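Local coordinates for DUF6844 domain-containing protein (Francisella tularensis subsp. tularensis, PDB 4QVR) that is of unknown function, carries a signal sequence that suggests export from the cytoplasm, and pairs two antiparallel sheets with packed helices, at residues N75-D80 with D302-K307; L140-A145 with A265-V270; S308-M313 with W430-P435; M313-I318 with L331-G336; Q355-A360 with V444-D449. All coordinates share one frame; numbering follows the deposited sequence.

Contact 1 (N75-D80 with D302-K307); sequences NAISTD and DLYKDK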
# COMPACT_ATOMS: atom_id res chain seq x y z
N ASN A 75 7.44 -12.83 11.03
CA ASN A 75 7.88 -12.09 12.22
C ASN A 75 7.36 -10.65 12.23
O ASN A 75 7.12 -10.09 13.30
CB ASN A 75 9.40 -12.11 12.39
CG ASN A 75 9.92 -13.51 12.71
OD1 ASN A 75 9.14 -14.43 13.00
ND2 ASN A 75 11.24 -13.67 12.66
N ALA A 76 7.21 -10.06 11.04
CA ALA A 76 6.70 -8.70 10.91
C ALA A 76 5.24 -8.65 11.40
O ALA A 76 4.85 -7.73 12.12
CB ALA A 76 6.81 -8.22 9.47
N ILE A 77 4.46 -9.67 11.03
CA ILE A 77 3.09 -9.79 11.49
C ILE A 77 3.03 -9.88 13.03
O ILE A 77 2.20 -9.23 13.66
CB ILE A 77 2.42 -11.05 10.88
CG1 ILE A 77 2.19 -10.85 9.38
CG2 ILE A 77 1.09 -11.32 11.57
CD1 ILE A 77 1.69 -12.09 8.67
N SER A 78 3.95 -10.66 13.61
CA SER A 78 3.98 -10.88 15.08
C SER A 78 4.47 -9.74 15.98
O SER A 78 4.23 -9.78 17.19
CB SER A 78 4.83 -12.11 15.38
OG SER A 78 4.28 -13.22 14.72
N THR A 79 5.16 -8.74 15.43
CA THR A 79 5.66 -7.62 16.25
C THR A 79 4.49 -6.77 16.79
O THR A 79 3.48 -6.64 16.12
CB THR A 79 6.59 -6.66 15.46
OG1 THR A 79 5.91 -6.20 14.28
CG2 THR A 79 7.88 -7.35 15.07
N ASP A 80 4.65 -6.23 18.00
CA ASP A 80 3.62 -5.37 18.60
C ASP A 80 3.49 -4.11 17.77
O ASP A 80 4.48 -3.68 17.18
CB ASP A 80 3.98 -5.00 20.05
CG ASP A 80 3.73 -6.15 21.03
OD1 ASP A 80 3.04 -7.12 20.65
OD2 ASP A 80 4.20 -6.06 22.19
N ASP A 302 -2.39 -18.03 15.74
CA ASP A 302 -1.28 -18.35 16.61
C ASP A 302 -0.27 -17.18 16.60
O ASP A 302 0.46 -16.98 17.57
CB ASP A 302 -0.64 -19.67 16.15
CG ASP A 302 -0.21 -20.57 17.30
OD1 ASP A 302 -0.71 -20.40 18.44
OD2 ASP A 302 0.59 -21.50 17.06
N LEU A 303 -0.22 -16.41 15.50
CA LEU A 303 0.66 -15.22 15.41
C LEU A 303 0.10 -14.04 16.22
O LEU A 303 0.79 -13.04 16.41
CB LEU A 303 0.85 -14.74 13.96
CG LEU A 303 1.48 -15.65 12.90
CD1 LEU A 303 1.46 -14.92 11.56
CD2 LEU A 303 2.90 -16.08 13.25
N TYR A 304 -1.18 -14.14 16.63
CA TYR A 304 -1.84 -13.13 17.46
C TYR A 304 -2.06 -13.78 18.80
O TYR A 304 -3.18 -13.90 19.28
CB TYR A 304 -3.16 -12.69 16.84
CG TYR A 304 -2.90 -11.99 15.55
CD1 TYR A 304 -2.30 -10.74 15.54
CD2 TYR A 304 -3.19 -12.59 14.34
CE1 TYR A 304 -2.01 -10.08 14.36
CE2 TYR A 304 -2.90 -11.95 13.15
CZ TYR A 304 -2.31 -10.68 13.16
OH TYR A 304 -2.03 -10.03 11.99
N LYS A 305 -0.93 -14.19 19.37
CA LYS A 305 -0.86 -14.92 20.63
C LYS A 305 -1.58 -14.29 21.83
O LYS A 305 -2.75 -14.59 22.08
CB LYS A 305 0.64 -15.17 20.96
CG LYS A 305 0.98 -16.44 21.72
CD LYS A 305 0.45 -16.50 23.13
CE LYS A 305 0.88 -17.80 23.80
NZ LYS A 305 0.39 -17.91 25.20
N ASP A 306 -0.90 -13.42 22.57
CA ASP A 306 -1.59 -12.58 23.54
C ASP A 306 -1.38 -11.14 23.12
O ASP A 306 -1.07 -10.27 23.94
CB ASP A 306 -1.13 -12.86 24.98
CG ASP A 306 -1.65 -14.19 25.52
OD1 ASP A 306 -1.38 -15.24 24.91
OD2 ASP A 306 -2.34 -14.18 26.56
N LYS A 307 -1.59 -10.89 21.82
CA LYS A 307 -1.45 -9.56 21.26
C LYS A 307 -2.73 -8.82 21.67
O LYS A 307 -3.82 -9.10 21.17
CB LYS A 307 -1.25 -9.65 19.73
CG LYS A 307 -0.42 -8.52 19.10
CD LYS A 307 0.11 -8.93 17.72
CE LYS A 307 1.04 -7.91 17.04
NZ LYS A 307 0.42 -6.65 16.47
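Ile77 and Leu303 meet methyl to methyl, CG2 of Ile77 lying 3.6 Å from CD1 of Leu303, and the two branches come together at a slant. The same CG2 also reaches the phenol end of Tyr304, 3.4 Å from its OH, with the isoleucine running roughly at right angles to the tyrosine. One methyl therefore serves both neighbours, and it can do so because it sits opposite the backbone N of Ile77, while CG1 takes the place beside that N. On the next residue, Ser78 OG rests 3.5 Å from Leu303 CD2; this hydroxyl is bonded back to the carbonyl of Asn74, one turn earlier. The contact joins the last turn of helix 67-78 to the short helix 300-303 and the loop that leaves it, close to strand 328-337, where Leu331 and Tyr333 touch Ile77. Tyr304 OH is hydrogen-bonded to Tyr333 OH. Lys307, with nearly as much surface buried as Ile77, stretches its chain out to CE and turns only at the last torsion (chi4 -73°). Its CG passes 4.0 Å from Asp80 OD1, the two side chains running in opposite directions, and its NZ goes on to a salt bridge with Asp315 and a hydrogen bond to the carbonyl of Asp311.

Contact 2 (L140-A145 with A265-V270); sequences LAFEKA and AAIGVV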
# COMPACT_ATOMS: atom_id res chain seq x y z
N LEU A 140 -8.21 6.66 6.50
CA LEU A 140 -7.97 7.52 5.36
C LEU A 140 -6.47 7.84 5.27
O LEU A 140 -5.86 7.85 4.20
CB LEU A 140 -8.77 8.81 5.52
CG LEU A 140 -8.49 9.84 4.44
CD1 LEU A 140 -9.00 9.35 3.11
CD2 LEU A 140 -9.13 11.17 4.78
N ALA A 141 -5.89 8.14 6.42
CA ALA A 141 -4.47 8.47 6.51
C ALA A 141 -3.60 7.31 5.99
O ALA A 141 -2.60 7.53 5.29
CB ALA A 141 -4.13 8.83 7.95
N PHE A 142 -3.99 6.08 6.34
CA PHE A 142 -3.28 4.90 5.84
C PHE A 142 -3.42 4.83 4.34
O PHE A 142 -2.45 4.58 3.65
CB PHE A 142 -3.76 3.58 6.46
CG PHE A 142 -3.30 2.37 5.68
CD1 PHE A 142 -1.97 1.99 5.69
CD2 PHE A 142 -4.19 1.64 4.91
CE1 PHE A 142 -1.53 0.91 4.92
CE2 PHE A 142 -3.77 0.54 4.17
CZ PHE A 142 -2.43 0.19 4.16
N GLU A 143 -4.62 5.04 3.83
CA GLU A 143 -4.83 4.97 2.37
C GLU A 143 -3.95 5.94 1.61
O GLU A 143 -3.38 5.61 0.55
CB GLU A 143 -6.31 5.18 2.02
CG GLU A 143 -7.19 3.97 2.42
CD GLU A 143 -8.69 4.25 2.50
OE1 GLU A 143 -9.17 5.31 2.01
OE2 GLU A 143 -9.41 3.40 3.08
N LYS A 144 -3.80 7.14 2.14
CA LYS A 144 -2.92 8.13 1.50
C LYS A 144 -1.46 7.74 1.59
O LYS A 144 -0.70 7.95 0.67
CB LYS A 144 -3.08 9.49 2.17
CG LYS A 144 -4.41 10.22 1.89
CD LYS A 144 -4.44 11.34 2.91
CE LYS A 144 -5.45 12.42 2.68
NZ LYS A 144 -5.16 13.43 3.73
N ALA A 145 -1.05 7.24 2.75
CA ALA A 145 0.30 6.77 2.92
C ALA A 145 0.59 5.63 1.92
O ALA A 145 1.61 5.63 1.21
CB ALA A 145 0.48 6.24 4.34
N ALA A 265 -4.46 12.51 12.80
CA ALA A 265 -4.05 11.13 12.92
C ALA A 265 -3.07 10.99 11.76
O ALA A 265 -3.38 11.38 10.65
CB ALA A 265 -5.21 10.18 12.76
N ALA A 266 -1.90 10.45 12.03
CA ALA A 266 -0.88 10.27 11.02
C ALA A 266 -0.47 8.79 11.00
O ALA A 266 -0.28 8.16 12.08
CB ALA A 266 0.31 11.15 11.34
N ILE A 267 -0.37 8.24 9.81
CA ILE A 267 0.03 6.85 9.64
C ILE A 267 1.30 6.76 8.79
O ILE A 267 1.42 7.43 7.77
CB ILE A 267 -1.06 6.06 8.86
CG1 ILE A 267 -2.38 5.92 9.62
CG2 ILE A 267 -0.59 4.67 8.49
CD1 ILE A 267 -2.37 4.96 10.78
N GLY A 268 2.23 5.88 9.18
CA GLY A 268 3.42 5.63 8.39
C GLY A 268 3.36 4.18 7.93
O GLY A 268 2.85 3.31 8.63
N VAL A 269 3.82 3.91 6.73
CA VAL A 269 3.82 2.54 6.23
C VAL A 269 5.19 2.31 5.62
O VAL A 269 5.76 3.20 5.01
CB VAL A 269 2.69 2.29 5.21
CG1 VAL A 269 2.81 3.23 4.04
CG2 VAL A 269 2.68 0.83 4.72
N VAL A 270 5.75 1.15 5.93
CA VAL A 270 7.01 0.71 5.39
C VAL A 270 6.62 -0.39 4.42
O VAL A 270 5.91 -1.31 4.80
CB VAL A 270 7.93 0.12 6.50
CG1 VAL A 270 9.18 -0.54 5.91
CG2 VAL A 270 8.36 1.20 7.46
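Ile267 is the bump here, rising from the strand against the groove between Ala141 and Phe142 on the helix. Its CG1 lies 3.8 Å from Ala141 CB and also reaches the backbone N of Phe142, at 3.7 Å. The other branch, CG2, points away from the isoleucine's own backbone N and rests 3.9 Å from Phe142 CB, close to the edge of the phenyl ring. The two alanines are the low ground that lets the axes of segments 140-145 and 265-270 come within 7.1 Å. Ala141 CB faces the carbonyl O of Ala265, and one turn on, Ala145 CB sits over the carbonyl O of Ile267. Helix 134-159 thus lies across the central strand, 264-273, of a three-stranded antiparallel sheet, the N-to-C directions of the two segments 38° apart, while Ala266 and Val270 on the other face of the strand meet helix 94-108. Val269 makes the second bump. Its CG1, held between backbone N and carbonyl carbon (chi1 59°), leans on Ala145 CB at 3.8 Å, and its CG2 approaches the ring edge of Phe142, 4.2 Å from CE1. Phe142 therefore offers its rim to both strand residues, and its side chain also touches Thr256 of the adjoining strand, and Tyr316.

Contact 3 (S308-M313 with W430-P435); sequences SGEDMM and WRYKLP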
# COMPACT_ATOMS: atom_id res chain seq x y z
N SER A 308 -2.59 -7.93 22.65
CA SER A 308 -3.69 -7.15 23.17
C SER A 308 -4.19 -6.10 22.17
O SER A 308 -3.54 -5.83 21.16
CB SER A 308 -3.24 -6.41 24.42
OG SER A 308 -2.35 -5.37 24.05
N GLY A 309 -5.32 -5.47 22.49
CA GLY A 309 -5.92 -4.45 21.65
C GLY A 309 -4.98 -3.30 21.35
O GLY A 309 -4.88 -2.84 20.22
N GLU A 310 -4.31 -2.84 22.39
CA GLU A 310 -3.35 -1.77 22.26
C GLU A 310 -2.25 -2.19 21.28
O GLU A 310 -1.83 -1.39 20.48
CB GLU A 310 -2.73 -1.45 23.62
CG GLU A 310 -1.80 -0.25 23.59
CD GLU A 310 -1.07 -0.01 24.91
OE1 GLU A 310 -1.00 -0.93 25.74
OE2 GLU A 310 -0.53 1.11 25.09
N ASP A 311 -1.82 -3.44 21.34
CA ASP A 311 -0.78 -3.93 20.44
C ASP A 311 -1.23 -3.95 18.99
O ASP A 311 -0.38 -4.04 18.11
CB ASP A 311 -0.31 -5.34 20.85
CG ASP A 311 0.35 -5.38 22.24
OD1 ASP A 311 1.04 -4.40 22.59
OD2 ASP A 311 0.18 -6.40 22.97
N MSE A 312 -2.53 -3.86 18.73
CA MSE A 312 -3.04 -3.93 17.36
C MSE A 312 -3.42 -2.61 16.78
O MSE A 312 -3.76 -2.54 15.60
CB MSE A 312 -4.35 -4.69 17.35
CG MSE A 312 -4.34 -6.00 18.10
SE MSE A 312 -3.63 -7.44 16.98
CE MSE A 312 -4.49 -7.12 15.25
N MSE A 313 -3.39 -1.56 17.59
CA MSE A 313 -3.86 -0.26 17.15
C MSE A 313 -3.16 0.33 15.96
O MSE A 313 -3.77 1.12 15.21
CB MSE A 313 -3.74 0.73 18.29
CG MSE A 313 -4.83 0.53 19.33
SE MSE A 313 -6.57 1.29 18.74
CE MSE A 313 -6.10 3.15 19.23
N TRP A 430 -10.53 -7.71 18.73
CA TRP A 430 -9.97 -7.05 19.89
C TRP A 430 -10.72 -5.76 20.16
O TRP A 430 -11.45 -5.26 19.33
CB TRP A 430 -8.48 -6.78 19.70
CG TRP A 430 -8.16 -5.95 18.48
CD1 TRP A 430 -7.91 -6.43 17.22
CD2 TRP A 430 -8.05 -4.52 18.40
NE1 TRP A 430 -7.65 -5.39 16.35
CE2 TRP A 430 -7.72 -4.20 17.06
CE3 TRP A 430 -8.17 -3.49 19.32
CZ2 TRP A 430 -7.53 -2.90 16.63
CZ3 TRP A 430 -7.99 -2.18 18.89
CH2 TRP A 430 -7.66 -1.90 17.55
N ARG A 431 -10.47 -5.21 21.33
CA ARG A 431 -11.16 -4.05 21.81
C ARG A 431 -10.19 -3.24 22.64
O ARG A 431 -9.43 -3.77 23.45
CB ARG A 431 -12.32 -4.54 22.68
CG ARG A 431 -13.18 -3.49 23.34
CD ARG A 431 -14.25 -4.16 24.18
NE ARG A 431 -14.98 -3.21 25.02
CZ ARG A 431 -14.48 -2.68 26.13
NH1 ARG A 431 -15.21 -1.83 26.85
NH2 ARG A 431 -13.24 -2.97 26.52
N TYR A 432 -10.20 -1.94 22.43
CA TYR A 432 -9.31 -1.10 23.15
C TYR A 432 -10.00 0.19 23.52
O TYR A 432 -10.46 0.93 22.66
CB TYR A 432 -8.06 -0.85 22.31
CG TYR A 432 -7.07 0.07 22.99
CD1 TYR A 432 -6.47 -0.30 24.18
CD2 TYR A 432 -6.74 1.31 22.43
CE1 TYR A 432 -5.57 0.53 24.81
CE2 TYR A 432 -5.83 2.15 23.06
CZ TYR A 432 -5.25 1.75 24.25
OH TYR A 432 -4.33 2.57 24.88
N LYS A 433 -10.12 0.45 24.81
CA LYS A 433 -10.71 1.69 25.28
C LYS A 433 -9.59 2.70 25.27
O LYS A 433 -8.53 2.44 25.81
CB LYS A 433 -11.30 1.55 26.67
CG LYS A 433 -12.15 2.75 27.08
CD LYS A 433 -13.03 2.45 28.27
CE LYS A 433 -14.04 3.57 28.46
NZ LYS A 433 -15.08 3.28 29.49
N LEU A 434 -9.80 3.83 24.61
CA LEU A 434 -8.78 4.87 24.55
C LEU A 434 -8.52 5.42 25.97
O LEU A 434 -9.46 5.57 26.78
CB LEU A 434 -9.19 5.97 23.58
CG LEU A 434 -9.39 5.55 22.12
CD1 LEU A 434 -9.92 6.72 21.30
CD2 LEU A 434 -8.12 4.98 21.50
N PRO A 435 -7.23 5.67 26.31
CA PRO A 435 -6.89 6.15 27.65
C PRO A 435 -7.44 7.53 27.93
O PRO A 435 -7.30 8.42 27.10
CB PRO A 435 -5.35 6.17 27.63
CG PRO A 435 -5.00 6.37 26.20
CD PRO A 435 -6.04 5.60 25.44
O HOH W 1 -7.29 -5.73 24.75
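A short, weakly bonded helix opened by a capping box packs here on the edge strand 424-433 of a four-stranded antiparallel sheet. In the box Ser308 N gives a hydrogen bond to Asp311 OD2, 3.2 Å away, and Asp311 N returns a weak one to Ser308 OG. Gly309, the first residue of the turn, sits tight on the strand, its CA 3.4 Å from Trp430 CE3. Its carbonyl O lies over the same indole face as Met312 CB, which stands 3.6 Å from the centroid of the five-membered ring, a CH-pi contact over the face. Met313, a selenomethionine like Met312, comes instead at the rim of that indole, SE 3.6 Å from Trp430 CH2. Bends at its chi2 and chi3 carry CE onward to Leu434 CD2 at 3.5 Å, with SE also 3.7 Å from Tyr432 CD2. The Tyr432 ring has Glu310 CA over one face, and Glu310 CB touches its CE1. One water joins Gly309 N to Arg431 O, bridging the two backbones. With one selenium oblique to the indole and the other at its edge, there are two Met-aromatic contacts, made where a helical turn opened by a capping box packs on the edge of an antiparallel sheet.

Contact 4 (M313-I318 with L331-G336); sequences MGDYGI and LAYGQG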
# COMPACT_ATOMS: atom_id res chain seq x y z
N MSE A 313 -3.39 -1.56 17.59
CA MSE A 313 -3.86 -0.26 17.15
C MSE A 313 -3.16 0.33 15.96
O MSE A 313 -3.77 1.12 15.21
CB MSE A 313 -3.74 0.73 18.29
CG MSE A 313 -4.83 0.53 19.33
SE MSE A 313 -6.57 1.29 18.74
CE MSE A 313 -6.10 3.15 19.23
N GLY A 314 -1.90 -0.06 15.76
CA GLY A 314 -1.08 0.51 14.69
C GLY A 314 -1.07 -0.26 13.42
O GLY A 314 -0.46 0.18 12.46
N ASP A 315 -1.76 -1.39 13.42
CA ASP A 315 -1.88 -2.27 12.28
C ASP A 315 -2.98 -1.87 11.28
O ASP A 315 -4.19 -1.97 11.56
CB ASP A 315 -2.15 -3.68 12.75
CG ASP A 315 -0.97 -4.30 13.53
OD1 ASP A 315 0.20 -3.95 13.23
OD2 ASP A 315 -1.24 -5.18 14.40
N TYR A 316 -2.53 -1.47 10.10
CA TYR A 316 -3.37 -1.07 8.99
C TYR A 316 -2.94 -1.82 7.71
O TYR A 316 -1.77 -2.28 7.59
CB TYR A 316 -3.25 0.43 8.79
CG TYR A 316 -4.00 1.22 9.82
CD1 TYR A 316 -3.46 1.47 11.07
CD2 TYR A 316 -5.28 1.69 9.56
CE1 TYR A 316 -4.16 2.18 12.03
CE2 TYR A 316 -5.99 2.40 10.53
CZ TYR A 316 -5.42 2.63 11.76
OH TYR A 316 -6.11 3.31 12.73
N GLY A 317 -3.86 -1.96 6.77
CA GLY A 317 -3.56 -2.59 5.50
C GLY A 317 -3.61 -4.08 5.50
O GLY A 317 -4.29 -4.69 6.33
N ILE A 318 -2.90 -4.67 4.54
CA ILE A 318 -2.84 -6.11 4.38
C ILE A 318 -1.42 -6.61 4.63
O ILE A 318 -0.45 -5.83 4.59
CB ILE A 318 -3.31 -6.54 2.98
CG1 ILE A 318 -2.30 -6.18 1.88
CG2 ILE A 318 -4.63 -5.91 2.66
CD1 ILE A 318 -1.14 -7.15 1.79
N LEU A 331 -3.69 -11.40 5.34
CA LEU A 331 -4.39 -10.87 6.49
C LEU A 331 -4.75 -9.45 6.15
O LEU A 331 -4.02 -8.80 5.42
CB LEU A 331 -3.51 -10.88 7.72
CG LEU A 331 -2.98 -12.23 8.14
CD1 LEU A 331 -2.20 -12.07 9.44
CD2 LEU A 331 -4.11 -13.21 8.33
N ALA A 332 -5.88 -9.00 6.66
CA ALA A 332 -6.37 -7.66 6.44
C ALA A 332 -6.84 -7.14 7.78
O ALA A 332 -7.67 -7.80 8.44
CB ALA A 332 -7.51 -7.65 5.47
N TYR A 333 -6.33 -5.98 8.16
CA TYR A 333 -6.71 -5.33 9.41
C TYR A 333 -7.82 -4.34 9.22
O TYR A 333 -7.93 -3.73 8.17
CB TYR A 333 -5.52 -4.58 9.97
CG TYR A 333 -4.32 -5.45 10.24
CD1 TYR A 333 -4.28 -6.27 11.35
CD2 TYR A 333 -3.20 -5.42 9.41
CE1 TYR A 333 -3.16 -7.07 11.63
CE2 TYR A 333 -2.08 -6.19 9.68
CZ TYR A 333 -2.07 -7.03 10.79
OH TYR A 333 -0.97 -7.80 11.07
N GLY A 334 -8.61 -4.13 10.25
CA GLY A 334 -9.71 -3.18 10.18
C GLY A 334 -10.12 -2.76 11.56
O GLY A 334 -9.97 -3.52 12.50
N GLN A 335 -10.64 -1.55 11.69
CA GLN A 335 -11.07 -1.03 12.97
C GLN A 335 -12.40 -0.34 12.83
O GLN A 335 -12.74 0.10 11.73
CB GLN A 335 -10.04 -0.03 13.52
CG GLN A 335 -8.69 -0.66 13.69
CD GLN A 335 -7.62 0.26 14.23
OE1 GLN A 335 -7.88 1.36 14.70
NE2 GLN A 335 -6.39 -0.21 14.18
N GLY A 336 -13.16 -0.28 13.93
CA GLY A 336 -14.44 0.40 13.96
C GLY A 336 -14.62 0.96 15.36
O GLY A 336 -13.80 0.71 16.24
O HOH W 2 -5.63 2.88 15.13
O HOH W 3 -5.51 -2.95 13.71
O HOH W 4 -6.53 -0.82 7.81
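Asp315 lays its CB squarely over the ring of Tyr333, 3.5 Å from the centroid and only 8° off the normal, a CH-pi contact. Its carboxylate continues across the same ring, stacked with the two planes 27° apart, while the acid oxygens reach outward to Lys307 and Ser81. Gln335 is oriented quite differently: its extended chain carries the amide up to the loop, where NE2 gives a nearly straight bond of 3.1 Å to Met313 O. That oxygen lies in the plane of the amide, yet the donor stands above the plane of the carbonyl. Tyr316 crosses Gln335 at about a right angle, ring and amide planes 45° apart. A water accepts from Tyr316 OH and donates to both Gln335 OE1 and Met313 O; another links Gln335 NE2 to Asp315 O. Further along, Tyr333 N bonds to Gly317 O at 3.0 Å, and Ile318 pairs with Ala332 as a non-hydrogen-bonded antiparallel pair, where strand 318-322 joins the sheet. The backbone at Gly317 takes angles that call for glycine. Both ends of one buried amide are thus satisfied by loop and water, which should fix its rotation and hold the loop against strand 328-337.

Contact 5 (Q355-A360 with V444-D449); sequences QAAIMA and VVLKWD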
# COMPACT_ATOMS: atom_id res chain seq x y z
N GLN A 355 -18.30 -3.03 11.53
CA GLN A 355 -17.67 -1.92 10.79
C GLN A 355 -16.18 -2.06 10.63
O GLN A 355 -15.61 -1.49 9.70
CB GLN A 355 -18.05 -0.55 11.34
CG GLN A 355 -19.45 -0.15 10.88
CD GLN A 355 -19.76 1.31 11.06
OE1 GLN A 355 -20.38 1.94 10.20
NE2 GLN A 355 -19.31 1.89 12.18
N ALA A 356 -15.56 -2.81 11.53
CA ALA A 356 -14.14 -3.09 11.43
C ALA A 356 -13.92 -4.02 10.24
O ALA A 356 -12.90 -3.94 9.57
CB ALA A 356 -13.61 -3.71 12.72
N ALA A 357 -14.88 -4.90 9.97
CA ALA A 357 -14.79 -5.81 8.81
C ALA A 357 -14.99 -5.06 7.49
O ALA A 357 -14.51 -5.47 6.46
CB ALA A 357 -15.79 -6.94 8.93
N ILE A 358 -15.71 -3.94 7.54
CA ILE A 358 -15.91 -3.12 6.36
C ILE A 358 -14.57 -2.57 5.90
O ILE A 358 -14.28 -2.59 4.70
CB ILE A 358 -16.85 -1.92 6.63
CG1 ILE A 358 -18.28 -2.38 6.93
CG2 ILE A 358 -16.88 -0.96 5.44
CD1 ILE A 358 -19.23 -1.25 7.33
N MSE A 359 -13.76 -2.08 6.84
CA MSE A 359 -12.46 -1.49 6.51
C MSE A 359 -11.51 -2.58 6.08
O MSE A 359 -10.80 -2.41 5.09
CB MSE A 359 -11.86 -0.65 7.65
CG MSE A 359 -12.75 0.51 8.14
SE MSE A 359 -13.13 1.89 6.77
CE MSE A 359 -13.75 3.37 7.90
N ALA A 360 -11.49 -3.70 6.79
CA ALA A 360 -10.60 -4.81 6.45
C ALA A 360 -10.87 -5.30 5.02
O ALA A 360 -9.94 -5.61 4.27
CB ALA A 360 -10.74 -5.94 7.45
N VAL A 444 -10.63 -6.13 13.87
CA VAL A 444 -10.66 -7.50 13.37
C VAL A 444 -9.45 -7.72 12.50
O VAL A 444 -8.82 -6.76 12.01
CB VAL A 444 -11.91 -7.81 12.51
CG1 VAL A 444 -13.19 -7.72 13.33
CG2 VAL A 444 -12.00 -6.86 11.32
N VAL A 445 -9.12 -9.00 12.33
CA VAL A 445 -8.09 -9.45 11.42
C VAL A 445 -8.78 -10.51 10.60
O VAL A 445 -9.23 -11.53 11.14
CB VAL A 445 -6.88 -10.07 12.11
CG1 VAL A 445 -5.86 -10.47 11.05
CG2 VAL A 445 -6.26 -9.09 13.12
N LEU A 446 -8.88 -10.26 9.31
CA LEU A 446 -9.54 -11.17 8.42
C LEU A 446 -8.48 -11.90 7.64
O LEU A 446 -7.40 -11.37 7.40
CB LEU A 446 -10.49 -10.43 7.47
CG LEU A 446 -11.66 -9.63 8.08
CD1 LEU A 446 -12.61 -9.16 6.98
CD2 LEU A 446 -12.45 -10.43 9.09
N LYS A 447 -8.78 -13.15 7.29
CA LYS A 447 -7.87 -13.99 6.51
C LYS A 447 -8.59 -14.37 5.22
O LYS A 447 -9.71 -14.88 5.25
CB LYS A 447 -7.48 -15.26 7.26
CG LYS A 447 -6.54 -16.15 6.48
CD LYS A 447 -6.50 -17.56 7.03
CE LYS A 447 -5.65 -18.47 6.16
NZ LYS A 447 -5.72 -19.91 6.57
N TRP A 448 -7.91 -14.12 4.10
CA TRP A 448 -8.40 -14.41 2.77
C TRP A 448 -7.45 -15.38 2.09
O TRP A 448 -6.23 -15.20 2.14
CB TRP A 448 -8.48 -13.12 1.95
CG TRP A 448 -8.94 -13.31 0.54
CD1 TRP A 448 -10.15 -13.80 0.13
CD2 TRP A 448 -8.24 -12.94 -0.64
NE1 TRP A 448 -10.22 -13.80 -1.23
CE2 TRP A 448 -9.07 -13.26 -1.73
CE3 TRP A 448 -7.00 -12.38 -0.89
CZ2 TRP A 448 -8.68 -13.05 -3.05
CZ3 TRP A 448 -6.61 -12.17 -2.20
CH2 TRP A 448 -7.45 -12.50 -3.26
N ASP A 449 -8.02 -16.38 1.44
CA ASP A 449 -7.27 -17.40 0.72
C ASP A 449 -7.59 -17.28 -0.77
O ASP A 449 -8.70 -17.60 -1.19
CB ASP A 449 -7.62 -18.79 1.27
CG ASP A 449 -6.97 -19.07 2.63
OD1 ASP A 449 -5.72 -19.08 2.69
OD2 ASP A 449 -7.69 -19.32 3.62
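Val444 pushes its CG2 methyl against the helix, 3.5 Å from the carbonyl O of Ala356 and 3.8 Å from the CB of the same alanine. That methyl occupies the position between the valine's backbone N and carbonyl carbon, with CG1 (chi1 -65°) set beside the N and opposite the carbonyl carbon. Turned in this way, the valine uses both branches: CG2 fits against the backbone between Ala356 and Ala357, near Ala357 N at 3.7 Å, and CG1 comes within 4.1 Å of Ala356 CB. Two residues on, Leu446 takes over the role. Its CG lies opposite the carbonyl carbon, and the extended second torsion (chi2 -171°) sends CD1 to Ala360 CB at 3.8 Å. CD1 also lies 4.3 Å from Ala357 CB, so that one leucine methyl meets two alanines a turn apart on the same side of the helix. Ala360 CB is shared as well, since Val444 CG2 approaches it at 4.2 Å. The alanines have no torsions to choose, and what conformational choice the contact contains belongs to the strand. The axes of helix segment 355-360 and strand segment 444-448 cross at -49° and come within 8.2 Å; helix 349-370 so covers one face of the four-stranded antiparallel sheet. On the other face Val445 points away from the helix, towards Tyr333 and Lys428. Every touch between the two segments is a van der Waals contact of methyl groups with other methyls or with helix backbone, so the helix is held on the sheet by shape and the burial of apolar surface, without directional bonds.

How the contacts relate
Contacts 2 and 5 are the apolar ones, each a helix laid on a strand through alanines, but on different sheets: contact 2 on the three-stranded, contact 5 on the four-stranded. Contacts 3, 4 and 5 all reach the latter, and contacts 4 and 5 are stitched by backbone bonds between strands 328-337 and 440-448. Contact 4 is fully buried yet polar and watered; it shares Met313 with contact 3, whose chemistry is aromatic and selenium-rich. Contact 1, partly buried, is the most exposed, and ties into contact 4 through Lys307 with Asp315 and Tyr304 with Tyr333. Tyr316 of contact 4, packed on Phe142 and Ile267, links contact 2 to the rest.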